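Side-chain contacts in phosphate-specific transport system accessory protein PhoU homolog (Pseudomonas aeruginosa, PDB 4Q25), which probably takes part in regulating phosphate uptake, working as a homodimer of all-helical subunits: residues G30-K35 against R56-Q61; V41-D46 against G50-V55; E101-E106 against G205-N210; A107-R112 against L198-R203. One frame throughout, in Å; residues are numbered along the deposited sequence.

Interaction 1: G30-K35 against R56-Q61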
loop_
_atom_site.group_PDB
_atom_site.type_symbol
_atom_site.label_atom_id
_atom_site.label_comp_id
_atom_site.label_asym_id
_atom_site.label_seq_id
_atom_site.Cartn_x
_atom_site.Cartn_y
_atom_site.Cartn_z
ATOM N N GLY A 30 2.435 -16.975 1.356
ATOM C CA GLY A 30 1.464 -16.540 2.333
ATOM C C GLY A 30 1.810 -17.015 3.729
ATOM O O GLY A 30 1.629 -16.280 4.696
ATOM N N GLY A 31 2.342 -18.232 3.816
ATOM C CA GLY A 31 2.717 -18.836 5.069
ATOM C C GLY A 31 3.865 -18.062 5.672
ATOM O O GLY A 31 3.829 -17.730 6.863
ATOM N N LEU A 32 4.872 -17.749 4.858
ATOM C CA LEU A 32 6.020 -16.956 5.325
ATOM C C LEU A 32 5.630 -15.556 5.810
ATOM O O LEU A 32 6.128 -15.042 6.797
ATOM C CB LEU A 32 7.045 -16.836 4.224
ATOM C CG LEU A 32 8.401 -16.403 4.702
ATOM C CD1 LEU A 32 8.822 -17.173 5.947
ATOM C CD2 LEU A 32 9.403 -16.633 3.598
ATOM N N VAL A 33 4.670 -14.967 5.135
ATOM C CA VAL A 33 4.203 -13.623 5.448
ATOM C C VAL A 33 3.354 -13.606 6.734
ATOM O O VAL A 33 3.408 -12.651 7.534
ATOM C CB VAL A 33 3.387 -13.108 4.264
ATOM C CG1 VAL A 33 2.286 -12.184 4.705
ATOM C CG2 VAL A 33 4.301 -12.450 3.273
ATOM N N GLU A 34 2.567 -14.659 6.910
ATOM C CA GLU A 34 1.718 -14.812 8.062
ATOM C C GLU A 34 2.578 -14.989 9.313
ATOM O O GLU A 34 2.253 -14.510 10.370
ATOM C CB GLU A 34 0.806 -16.013 7.827
ATOM C CG GLU A 34 -0.248 -16.314 8.868
ATOM C CD GLU A 34 -0.947 -17.647 8.572
ATOM O OE1 GLU A 34 -1.171 -17.960 7.358
ATOM O OE2 GLU A 34 -1.263 -18.380 9.555
ATOM N N LYS A 35 3.675 -15.708 9.168
ATOM C CA LYS A 35 4.629 -15.858 10.237
ATOM C C LYS A 35 5.344 -14.540 10.539
ATOM O O LYS A 35 5.678 -14.283 11.694
ATOM C CB LYS A 35 5.629 -16.937 9.884
ATOM C CG LYS A 35 6.569 -17.278 11.005
ATOM C CD LYS A 35 7.656 -18.194 10.509
ATOM C CE LYS A 35 8.704 -18.423 11.597
ATOM N NZ LYS A 35 9.323 -17.132 12.028
ATOM N N ARG A 56 12.430 -8.141 9.814
ATOM C CA ARG A 56 12.855 -7.314 8.718
ATOM C C ARG A 56 13.725 -8.068 7.739
ATOM O O ARG A 56 13.621 -7.903 6.575
ATOM C CB ARG A 56 13.539 -6.059 9.219
ATOM C CG ARG A 56 13.156 -5.716 10.625
ATOM C CD ARG A 56 12.800 -4.274 10.822
ATOM N NE ARG A 56 13.439 -3.423 9.843
ATOM C CZ ARG A 56 14.510 -2.685 10.067
ATOM N NH1 ARG A 56 15.085 -2.696 11.250
ATOM N NH2 ARG A 56 15.002 -1.935 9.097
ATOM N N GLU A 57 14.593 -8.901 8.240
ATOM C CA GLU A 57 15.493 -9.681 7.410
ATOM C C GLU A 57 14.810 -10.764 6.554
ATOM O O GLU A 57 15.443 -11.364 5.699
ATOM C CB GLU A 57 16.572 -10.325 8.288
ATOM C CG GLU A 57 17.532 -9.290 8.853
ATOM C CD GLU A 57 18.423 -9.850 9.921
ATOM O OE1 GLU A 57 18.252 -11.045 10.271
ATOM O OE2 GLU A 57 19.281 -9.075 10.410
ATOM N N ILE A 58 13.541 -11.040 6.805
ATOM C CA ILE A 58 12.804 -12.009 6.009
ATOM C C ILE A 58 12.225 -11.264 4.801
ATOM O O ILE A 58 11.935 -11.855 3.753
ATOM C CB ILE A 58 11.690 -12.668 6.858
ATOM C CG1 ILE A 58 12.298 -13.638 7.880
ATOM C CG2 ILE A 58 10.690 -13.422 5.991
ATOM C CD1 ILE A 58 11.447 -13.842 9.125
ATOM N N ASP A 59 12.084 -9.950 4.946
ATOM C CA ASP A 59 11.298 -9.182 4.005
ATOM C C ASP A 59 11.921 -9.230 2.610
ATOM O O ASP A 59 11.218 -9.156 1.607
ATOM C CB ASP A 59 11.031 -7.745 4.515
ATOM C CG ASP A 59 9.672 -7.197 4.032
ATOM O OD1 ASP A 59 8.673 -7.997 3.892
ATOM O OD2 ASP A 59 9.608 -5.969 3.758
ATOM N N ASP A 60 13.228 -9.438 2.544
ATOM C CA ASP A 60 13.893 -9.604 1.267
ATOM C C ASP A 60 13.490 -10.886 0.563
ATOM O O ASP A 60 13.230 -10.890 -0.629
ATOM C CB ASP A 60 15.399 -9.560 1.457
ATOM C CG ASP A 60 15.862 -8.236 2.035
ATOM O OD1 ASP A 60 16.187 -7.315 1.241
ATOM O OD2 ASP A 60 15.854 -8.113 3.288
ATOM N N GLN A 61 13.460 -11.982 1.300
ATOM C CA GLN A 61 13.057 -13.276 0.760
ATOM C C GLN A 61 11.637 -13.217 0.214
ATOM O O GLN A 61 11.321 -13.814 -0.803
ATOM C CB GLN A 61 13.120 -14.320 1.868
ATOM C CG GLN A 61 12.805 -15.726 1.411
ATOM C CD GLN A 61 12.870 -16.735 2.527
ATOM O OE1 GLN A 61 13.316 -16.442 3.642
ATOM N NE2 GLN A 61 12.418 -17.936 2.236
#
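Helix 15-45 meets the start of helix 59-78, its antiparallel partner in the PhoU helix bundle, where Leu32 reaches out to Ile58 and Gln61. Leu32 swings its branch away from its own backbone N (chi1 -163°), toward the other segment. There its CG lies 4.0 Å from Ile58 CG2, the methyl branch of the isoleucine, and CD1 touches the same methyl at 4.2 Å. The second leucine methyl, CD2, goes elsewhere: it sits over the flat face of the Gln61 carboxamide, 3.6 Å from both CD and NE2 of Gln61. Gln61 is extended, and its chain runs at about a right angle to that of Leu32.

Ile58 belongs to a type I beta turn from Arg56 to Asp59, closed by Asp59 N to Arg56 O at 3.0 Å. The contact therefore ties the middle of helix 15-45 to the turn between helix 49-56 and helix 59-78, all within the first PhoU domain. A branched apolar residue suits the turn because it can offer a methyl to Leu32 and also lean on Gln36. Glutamine suits the exposed margin, since its amide lays a face on the methyl and leaves the in-plane N-H and C=O directions for water; Gln61 CG touches Leu32 CD2 more loosely, at 4.1 Å. Met65 of helix 59-78 extends the apolar surface around Leu32, and on the buried side Val33 packs on Ile62 and Ile103.

Interaction 2: V41-D46 against G50-V55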
loop_
_atom_site.group_PDB
_atom_site.type_symbol
_atom_site.label_atom_id
_atom_site.label_comp_id
_atom_site.label_asym_id
_atom_site.label_seq_id
_atom_site.Cartn_x
_atom_site.Cartn_y
_atom_site.Cartn_z
ATOM N N VAL A 41 3.992 -8.798 15.674
ATOM C CA VAL A 41 3.121 -8.489 16.776
ATOM C C VAL A 41 3.783 -8.935 18.089
ATOM O O VAL A 41 3.820 -8.153 19.024
ATOM C CB VAL A 41 1.733 -9.140 16.585
ATOM C CG1 VAL A 41 0.822 -8.828 17.767
ATOM C CG2 VAL A 41 1.107 -8.619 15.289
ATOM N N ASN A 42 4.291 -10.170 18.156
ATOM C CA ASN A 42 4.939 -10.664 19.372
ATOM C C ASN A 42 6.132 -9.793 19.734
ATOM O O ASN A 42 6.379 -9.536 20.914
ATOM C CB ASN A 42 5.426 -12.118 19.216
ATOM C CG ASN A 42 4.288 -13.140 19.137
ATOM O OD1 ASN A 42 3.112 -12.838 19.350
ATOM N ND2 ASN A 42 4.656 -14.374 18.831
ATOM N N ALA A 43 6.866 -9.337 18.717
ATOM C CA ALA A 43 8.028 -8.476 18.945
ATOM C C ALA A 43 7.628 -7.199 19.624
ATOM O O ALA A 43 8.296 -6.751 20.541
ATOM C CB ALA A 43 8.730 -8.139 17.648
ATOM N N LEU A 44 6.554 -6.577 19.155
ATOM C CA LEU A 44 6.150 -5.302 19.742
ATOM C C LEU A 44 5.731 -5.527 21.194
ATOM O O LEU A 44 6.235 -4.861 22.103
ATOM C CB LEU A 44 5.028 -4.660 18.929
ATOM C CG LEU A 44 4.583 -3.248 19.317
ATOM C CD1 LEU A 44 3.951 -2.590 18.114
ATOM C CD2 LEU A 44 3.598 -3.227 20.477
ATOM N N ILE A 45 4.840 -6.505 21.393
ATOM C CA ILE A 45 4.265 -6.769 22.684
ATOM C C ILE A 45 5.326 -7.170 23.692
ATOM O O ILE A 45 5.271 -6.737 24.845
ATOM C CB ILE A 45 3.217 -7.896 22.634
ATOM C CG1 ILE A 45 2.061 -7.553 21.708
ATOM C CG2 ILE A 45 2.677 -8.198 24.038
ATOM C CD1 ILE A 45 1.278 -6.336 22.087
ATOM N N ASP A 46 6.277 -7.998 23.245
ATOM C CA ASP A 46 7.309 -8.558 24.111
ATOM C C ASP A 46 8.536 -7.698 24.188
ATOM O O ASP A 46 9.526 -8.126 24.800
ATOM C CB ASP A 46 7.732 -9.948 23.635
ATOM C CG ASP A 46 6.636 -10.956 23.765
ATOM O OD1 ASP A 46 5.626 -10.649 24.431
ATOM O OD2 ASP A 46 6.784 -12.078 23.237
ATOM N N GLY A 50 15.498 -8.496 19.013
ATOM C CA GLY A 50 16.042 -9.564 18.202
ATOM C C GLY A 50 14.976 -10.139 17.288
ATOM O O GLY A 50 15.194 -10.313 16.099
ATOM N N LEU A 51 13.800 -10.407 17.841
ATOM C CA LEU A 51 12.720 -10.975 17.035
ATOM C C LEU A 51 12.296 -9.953 15.992
ATOM O O LEU A 51 12.013 -10.301 14.850
ATOM C CB LEU A 51 11.521 -11.377 17.902
ATOM C CG LEU A 51 10.335 -12.078 17.208
ATOM C CD1 LEU A 51 10.781 -13.338 16.486
ATOM C CD2 LEU A 51 9.253 -12.458 18.210
ATOM N N ALA A 52 12.252 -8.680 16.377
ATOM C CA ALA A 52 11.849 -7.640 15.445
ATOM C C ALA A 52 12.817 -7.542 14.269
ATOM O O ALA A 52 12.398 -7.521 13.105
ATOM C CB ALA A 52 11.729 -6.326 16.149
ATOM N N GLN A 53 14.113 -7.531 14.551
ATOM C CA GLN A 53 15.092 -7.548 13.455
ATOM C C GLN A 53 14.973 -8.792 12.545
ATOM O O GLN A 53 15.132 -8.714 11.324
ATOM C CB GLN A 53 16.515 -7.470 13.983
ATOM C CG GLN A 53 17.541 -7.325 12.871
ATOM C CD GLN A 53 17.313 -6.093 12.023
ATOM O OE1 GLN A 53 16.616 -5.156 12.427
ATOM N NE2 GLN A 53 17.901 -6.081 10.846
ATOM N N GLN A 54 14.684 -9.934 13.139
ATOM C CA GLN A 54 14.525 -11.164 12.352
ATOM C C GLN A 54 13.418 -11.023 11.312
ATOM O O GLN A 54 13.550 -11.522 10.198
ATOM C CB GLN A 54 14.244 -12.328 13.277
ATOM C CG GLN A 54 14.062 -13.676 12.607
ATOM C CD GLN A 54 13.916 -14.783 13.644
ATOM O OE1 GLN A 54 14.653 -14.796 14.634
ATOM N NE2 GLN A 54 12.954 -15.695 13.443
ATOM N N VAL A 55 12.359 -10.287 11.672
ATOM C CA VAL A 55 11.246 -10.038 10.786
ATOM C C VAL A 55 11.642 -9.161 9.598
ATOM O O VAL A 55 11.149 -9.349 8.495
ATOM C CB VAL A 55 10.076 -9.383 11.538
ATOM C CG1 VAL A 55 9.101 -8.747 10.582
ATOM C CG2 VAL A 55 9.429 -10.397 12.449
#
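Leu51 holds its CG opposite the backbone N (chi1 -176°), and with chi2 at 57° this carries CD2 over to helix 15-45, where it lies 4.0 Å from Asn42 CB and equally far from Ala43 N. Asn42 turns its amide the other way: CG lies beside its own backbone N, leaving CB as the part that meets the leucine. The amide oxygen OD1 accepts a hydrogen bond from Arg131 of helix 127-149.

Next to this pair the two helices come together through alanines. Ala43 CB and Ala52 CB are 3.8 Å apart, and the CA atoms of these residues are separated by 5.2 Å. Such small residues suit a helical hairpin in which the end of helix 15-45 turns back into helix 49-56, the short segments running antiparallel at 151° with axes 8.4 Å apart. Beneath the alanines, Ala43 rests on Ala114 and Ala52 on Ala111 and Ile115, all of helix 84-120.

The contact between the segments is apolar: methyl groups and aliphatic carbons meet by dispersion, so its strength depends on close fit, while the asparagine's polar end is spent on a neighbouring helix.

Interaction 3: E101-E106 against G205-N210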
loop_
_atom_site.group_PDB
_atom_site.type_symbol
_atom_site.label_atom_id
_atom_site.label_comp_id
_atom_site.label_asym_id
_atom_site.label_seq_id
_atom_site.Cartn_x
_atom_site.Cartn_y
_atom_site.Cartn_z
ATOM N N GLU A 101 2.932 -9.206 -0.395
ATOM C CA GLU A 101 4.095 -8.389 -0.250
ATOM C C GLU A 101 3.797 -7.182 0.658
ATOM O O GLU A 101 4.563 -6.854 1.541
ATOM C CB GLU A 101 4.596 -7.936 -1.611
ATOM C CG GLU A 101 6.043 -7.463 -1.596
ATOM C CD GLU A 101 6.178 -5.993 -1.230
ATOM O OE1 GLU A 101 5.177 -5.233 -1.336
ATOM O OE2 GLU A 101 7.303 -5.592 -0.835
ATOM N N ARG A 102 2.677 -6.516 0.427
ATOM C CA ARG A 102 2.313 -5.362 1.241
ATOM C C ARG A 102 2.035 -5.762 2.694
ATOM O O ARG A 102 2.316 -5.003 3.590
ATOM C CB ARG A 102 1.109 -4.634 0.673
ATOM C CG ARG A 102 1.320 -3.996 -0.683
ATOM C CD ARG A 102 2.300 -2.848 -0.649
ATOM N NE ARG A 102 3.420 -3.110 -1.575
ATOM C CZ ARG A 102 3.443 -2.766 -2.863
ATOM N NH1 ARG A 102 2.429 -2.133 -3.402
ATOM N NH2 ARG A 102 4.486 -3.070 -3.620
ATOM N N ILE A 103 1.505 -6.960 2.920
ATOM C CA ILE A 103 1.337 -7.459 4.278
ATOM C C ILE A 103 2.700 -7.631 4.967
ATOM O O ILE A 103 2.849 -7.273 6.136
ATOM C CB ILE A 103 0.551 -8.766 4.291
ATOM C CG1 ILE A 103 -0.896 -8.497 3.949
ATOM C CG2 ILE A 103 0.626 -9.461 5.630
ATOM C CD1 ILE A 103 -1.696 -9.757 3.618
ATOM N N GLY A 104 3.667 -8.202 4.247
ATOM C CA GLY A 104 5.026 -8.400 4.748
ATOM C C GLY A 104 5.732 -7.084 5.031
ATOM O O GLY A 104 6.432 -6.934 6.051
ATOM N N ASP A 105 5.543 -6.109 4.151
ATOM C CA ASP A 105 6.094 -4.802 4.400
ATOM C C ASP A 105 5.477 -4.120 5.646
ATOM O O ASP A 105 6.192 -3.507 6.418
ATOM C CB ASP A 105 5.934 -3.892 3.186
ATOM C CG ASP A 105 6.642 -2.562 3.378
ATOM O OD1 ASP A 105 7.880 -2.535 3.658
ATOM O OD2 ASP A 105 5.945 -1.540 3.279
ATOM N N GLU A 106 4.160 -4.236 5.834
ATOM C CA GLU A 106 3.532 -3.666 7.009
ATOM C C GLU A 106 4.018 -4.378 8.281
ATOM O O GLU A 106 4.204 -3.744 9.285
ATOM C CB GLU A 106 2.003 -3.740 6.922
ATOM C CG GLU A 106 1.380 -2.899 5.816
ATOM C CD GLU A 106 1.593 -1.403 5.985
ATOM O OE1 GLU A 106 1.438 -0.678 4.974
ATOM O OE2 GLU A 106 1.913 -0.932 7.104
ATOM N N GLY A 205 -5.125 -6.223 7.486
ATOM C CA GLY A 205 -6.482 -6.703 7.362
ATOM C C GLY A 205 -7.152 -6.248 6.085
ATOM O O GLY A 205 -7.901 -7.009 5.497
ATOM N N ASP A 206 -6.911 -5.004 5.668
ATOM C CA ASP A 206 -7.390 -4.546 4.357
ATOM C C ASP A 206 -6.860 -5.444 3.239
ATOM O O ASP A 206 -7.621 -5.814 2.367
ATOM C CB ASP A 206 -7.002 -3.101 4.090
ATOM C CG ASP A 206 -7.674 -2.136 5.014
ATOM O OD1 ASP A 206 -8.548 -2.544 5.826
ATOM O OD2 ASP A 206 -7.277 -0.957 4.950
ATOM N N HIS A 207 -5.581 -5.836 3.283
ATOM C CA HIS A 207 -5.024 -6.710 2.243
ATOM C C HIS A 207 -5.518 -8.177 2.297
ATOM O O HIS A 207 -5.635 -8.850 1.276
ATOM C CB HIS A 207 -3.498 -6.673 2.259
ATOM C CG HIS A 207 -2.925 -5.371 1.801
ATOM N ND1 HIS A 207 -2.870 -5.014 0.476
ATOM C CD2 HIS A 207 -2.346 -4.358 2.492
ATOM C CE1 HIS A 207 -2.305 -3.825 0.375
ATOM N NE2 HIS A 207 -2.002 -3.401 1.589
ATOM N N ALA A 208 -5.767 -8.685 3.484
ATOM C CA ALA A 208 -6.392 -9.989 3.611
ATOM C C ALA A 208 -7.764 -9.972 2.951
ATOM O O ALA A 208 -8.133 -10.909 2.273
ATOM C CB ALA A 208 -6.542 -10.368 5.073
ATOM N N ARG A 209 -8.501 -8.895 3.169
ATOM C CA ARG A 209 -9.800 -8.667 2.568
ATOM C C ARG A 209 -9.704 -8.636 1.068
ATOM O O ARG A 209 -10.503 -9.274 0.406
ATOM C CB ARG A 209 -10.411 -7.368 3.085
ATOM C CG ARG A 209 -11.761 -6.999 2.511
ATOM C CD ARG A 209 -11.670 -5.817 1.565
ATOM N NE ARG A 209 -11.722 -4.545 2.277
ATOM C CZ ARG A 209 -10.850 -3.544 2.133
ATOM N NH1 ARG A 209 -9.825 -3.637 1.284
ATOM N NH2 ARG A 209 -11.007 -2.430 2.851
ATOM N N ASN A 210 -8.727 -7.904 0.529
ATOM C CA ASN A 210 -8.513 -7.894 -0.932
ATOM C C ASN A 210 -8.259 -9.293 -1.491
ATOM O O ASN A 210 -8.814 -9.645 -2.529
ATOM C CB ASN A 210 -7.360 -6.998 -1.355
ATOM C CG ASN A 210 -7.568 -5.546 -0.975
ATOM O OD1 ASN A 210 -8.687 -5.091 -0.779
ATOM N ND2 ASN A 210 -6.480 -4.809 -0.885
#
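The imidazole of His207 lies under the aliphatic root of Arg102, whose CB stands over one ring face, 3.7 Å from the centroid and 22° off the ring normal, a CH-pi contact. It is displaced toward the rim, nearest to NE2 and CE1 (both 3.5 Å from Arg102 CB). Arg102 CG still lies against His207 CE1, at 3.8 Å; beyond CG the chain turns off and leaves the histidine, its guanidinium plane standing almost perpendicular to the ring, 89° apart. Arg102 NE instead donates to Glu101 OE1 at 2.8 Å in a salt bridge on its own helix. Arginine suits this place because one residue supplies both an aliphatic stem for the ring and a charged end for the carboxylate.

Ile103 passes His207 in the opposite direction, its CG1 3.6 Å from His207 CB, and its CD1 reaches Ala208 N at 4.2 Å. The ring is tethered as well: ND1 of His207 hydrogen-bonds Asp99 OD1, which probably limits its rotation and would tend to stabilise a proton on ND1.

The segments run antiparallel, 167° between directions and 9.5 Å between axes, joining helix 84-120 to helix 188-220 and thus segments of the two PhoU domains near the centre of the chain. Ile103 also packs on Val33 and Val37 of helix 15-45 and, together with Ala208, on Val141 of helix 127-149, while Arg102 reaches Asn210 of the second subunit.

Interaction 4: A107-R112 against L198-R203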
loop_
_atom_site.group_PDB
_atom_site.type_symbol
_atom_site.label_atom_id
_atom_site.label_comp_id
_atom_site.label_asym_id
_atom_site.label_seq_id
_atom_site.Cartn_x
_atom_site.Cartn_y
_atom_site.Cartn_z
ATOM N N ALA A 107 4.177 -5.698 8.217
ATOM C CA ALA A 107 4.686 -6.459 9.332
ATOM C C ALA A 107 6.016 -5.887 9.741
ATOM O O ALA A 107 6.332 -5.784 10.926
ATOM C CB ALA A 107 4.863 -7.917 8.967
ATOM N N SER A 108 6.800 -5.542 8.737
ATOM C CA SER A 108 8.154 -5.104 8.932
ATOM C C SER A 108 8.174 -3.690 9.546
ATOM O O SER A 108 9.039 -3.399 10.386
ATOM C CB SER A 108 8.973 -5.241 7.636
ATOM O OG SER A 108 10.216 -4.646 7.779
ATOM N N LYS A 109 7.213 -2.852 9.178
ATOM C CA LYS A 109 7.006 -1.583 9.887
ATOM C C LYS A 109 6.615 -1.758 11.367
ATOM O O LYS A 109 7.072 -0.988 12.215
ATOM C CB LYS A 109 5.969 -0.708 9.211
ATOM C CG LYS A 109 6.337 -0.288 7.796
ATOM C CD LYS A 109 5.243 0.610 7.225
ATOM C CE LYS A 109 5.211 0.587 5.706
ATOM N NZ LYS A 109 6.561 0.812 5.152
ATOM N N VAL A 110 5.775 -2.759 11.662
ATOM C CA VAL A 110 5.391 -3.082 13.050
ATOM C C VAL A 110 6.652 -3.442 13.818
ATOM O O VAL A 110 6.878 -2.922 14.896
ATOM C CB VAL A 110 4.343 -4.220 13.129
ATOM C CG1 VAL A 110 4.079 -4.674 14.563
ATOM C CG2 VAL A 110 3.049 -3.729 12.523
ATOM N N ALA A 111 7.508 -4.252 13.215
ATOM C CA ALA A 111 8.759 -4.618 13.838
ATOM C C ALA A 111 9.646 -3.412 14.085
ATOM O O ALA A 111 10.348 -3.372 15.100
ATOM C CB ALA A 111 9.485 -5.667 13.040
ATOM N N ARG A 112 9.641 -2.431 13.190
ATOM C CA ARG A 112 10.355 -1.177 13.491
ATOM C C ARG A 112 9.777 -0.445 14.694
ATOM O O ARG A 112 10.532 0.069 15.499
ATOM C CB ARG A 112 10.416 -0.231 12.304
ATOM C CG ARG A 112 11.390 -0.728 11.225
ATOM C CD ARG A 112 11.943 0.407 10.382
ATOM N NE ARG A 112 10.973 0.984 9.436
ATOM C CZ ARG A 112 10.342 2.162 9.573
ATOM N NH1 ARG A 112 10.521 2.934 10.641
ATOM N NH2 ARG A 112 9.504 2.568 8.623
ATOM N N LEU A 198 -0.714 -0.027 14.918
ATOM C CA LEU A 198 -2.151 -0.298 14.681
ATOM C C LEU A 198 -2.602 0.007 13.251
ATOM O O LEU A 198 -3.371 -0.754 12.684
ATOM C CB LEU A 198 -3.040 0.495 15.650
ATOM C CG LEU A 198 -2.998 0.017 17.098
ATOM C CD1 LEU A 198 -3.632 1.029 18.004
ATOM C CD2 LEU A 198 -3.709 -1.301 17.273
ATOM N N ARG A 199 -2.111 1.091 12.665
ATOM C CA ARG A 199 -2.440 1.446 11.291
ATOM C C ARG A 199 -1.903 0.403 10.309
ATOM O O ARG A 199 -2.613 -0.009 9.384
ATOM C CB ARG A 199 -1.921 2.851 10.973
ATOM C CG ARG A 199 -2.047 3.279 9.520
ATOM C CD ARG A 199 -3.488 3.600 9.178
ATOM N NE ARG A 199 -3.758 3.479 7.745
ATOM C CZ ARG A 199 -4.966 3.620 7.201
ATOM N NH1 ARG A 199 -6.030 3.877 7.961
ATOM N NH2 ARG A 199 -5.116 3.513 5.899
ATOM N N SER A 200 -0.668 -0.037 10.507
ATOM C CA SER A 200 -0.133 -1.183 9.772
ATOM C C SER A 200 -0.944 -2.491 9.978
ATOM O O SER A 200 -1.132 -3.271 9.058
ATOM C CB SER A 200 1.340 -1.434 10.165
ATOM O OG SER A 200 2.209 -0.366 9.753
ATOM N N LEU A 201 -1.386 -2.770 11.193
ATOM C CA LEU A 201 -2.220 -3.969 11.380
ATOM C C LEU A 201 -3.577 -3.842 10.612
ATOM O O LEU A 201 -4.053 -4.782 10.008
ATOM C CB LEU A 201 -2.422 -4.247 12.874
ATOM C CG LEU A 201 -1.154 -4.681 13.618
ATOM C CD1 LEU A 201 -1.412 -4.818 15.112
ATOM C CD2 LEU A 201 -0.611 -5.984 13.062
ATOM N N GLU A 202 -4.163 -2.663 10.617
ATOM C CA GLU A 202 -5.384 -2.413 9.888
ATOM C C GLU A 202 -5.186 -2.630 8.392
ATOM O O GLU A 202 -6.044 -3.196 7.729
ATOM C CB GLU A 202 -5.880 -0.993 10.128
ATOM C CG GLU A 202 -7.200 -0.736 9.447
ATOM C CD GLU A 202 -7.718 0.677 9.591
ATOM O OE1 GLU A 202 -8.948 0.854 9.498
ATOM O OE2 GLU A 202 -6.913 1.608 9.769
ATOM N N ARG A 203 -4.053 -2.172 7.868
ATOM C CA ARG A 203 -3.737 -2.378 6.479
ATOM C C ARG A 203 -3.521 -3.849 6.176
ATOM O O ARG A 203 -3.906 -4.347 5.131
ATOM C CB ARG A 203 -2.495 -1.604 6.103
ATOM C CG ARG A 203 -2.660 -0.089 6.062
ATOM C CD ARG A 203 -2.740 0.393 4.639
ATOM N NE ARG A 203 -4.024 0.097 4.004
ATOM C CZ ARG A 203 -4.207 -0.113 2.697
ATOM N NH1 ARG A 203 -3.182 -0.112 1.820
ATOM N NH2 ARG A 203 -5.439 -0.366 2.266
#
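Val110 packs against Ser200 where helices 84-120 and 188-220 of this helix bundle run antiparallel, one segment from each PhoU domain, the axes of the short segments 8.9 Å apart at 165°. The tight part is apolar. Val110 CG2 approaches Ser200 CB to 3.7 Å, and the same methyl meets Leu201 CD2 at 4.3 Å. With chi1 at 173°, valine places CG1 opposite its backbone N and leaves CG2 beside that N, the branch that reaches the serine. A beta-branched residue fits here because it is short and broad; Val110 also rests on Ala40 and Leu44 of helix 15-45, and Leu201 on Val130 and Ile133 of helix 127-149. Serine, being small, allows the close approach of the two helices.

Toward the more exposed margin the contact is looser. Lys109 gives only its aliphatic stem, then leads its end away from the other segment to a salt bridge with Asp105 on its own helix. Stem and charge thus serve different neighbours, a division that suits lysine at a partly exposed position.

The buried hydroxyl of Ser200 is bonded to Glu106 OE2, with a weak bond to Trp196 O besides, and its OG lies 3.8 Å from Lys109 CB and 4.1 Å from Lys109 CD.

Interactions 3 and 4 are buried contacts joining the same two helices, 84-120 and 188-220, with centres 10 Å apart; a probable hydrogen bond between Glu106 and Ser200 links them. Interactions 1 and 2 share helix 15-45 and stay within the first PhoU domain, interaction 1 at the surface and interaction 2 partly buried. Chemistry follows place. The surface contact sets a leucine between an isoleucine methyl and the face of a glutamine amide, the hairpin relies on two alanines and a leucine, and the two central contacts mix apolar packing with polar ends that bond elsewhere. Val33 touching Ile103 connects interactions 1 and 3, while Ala52 and Val55 against Ala111 connect interactions 2 and 4.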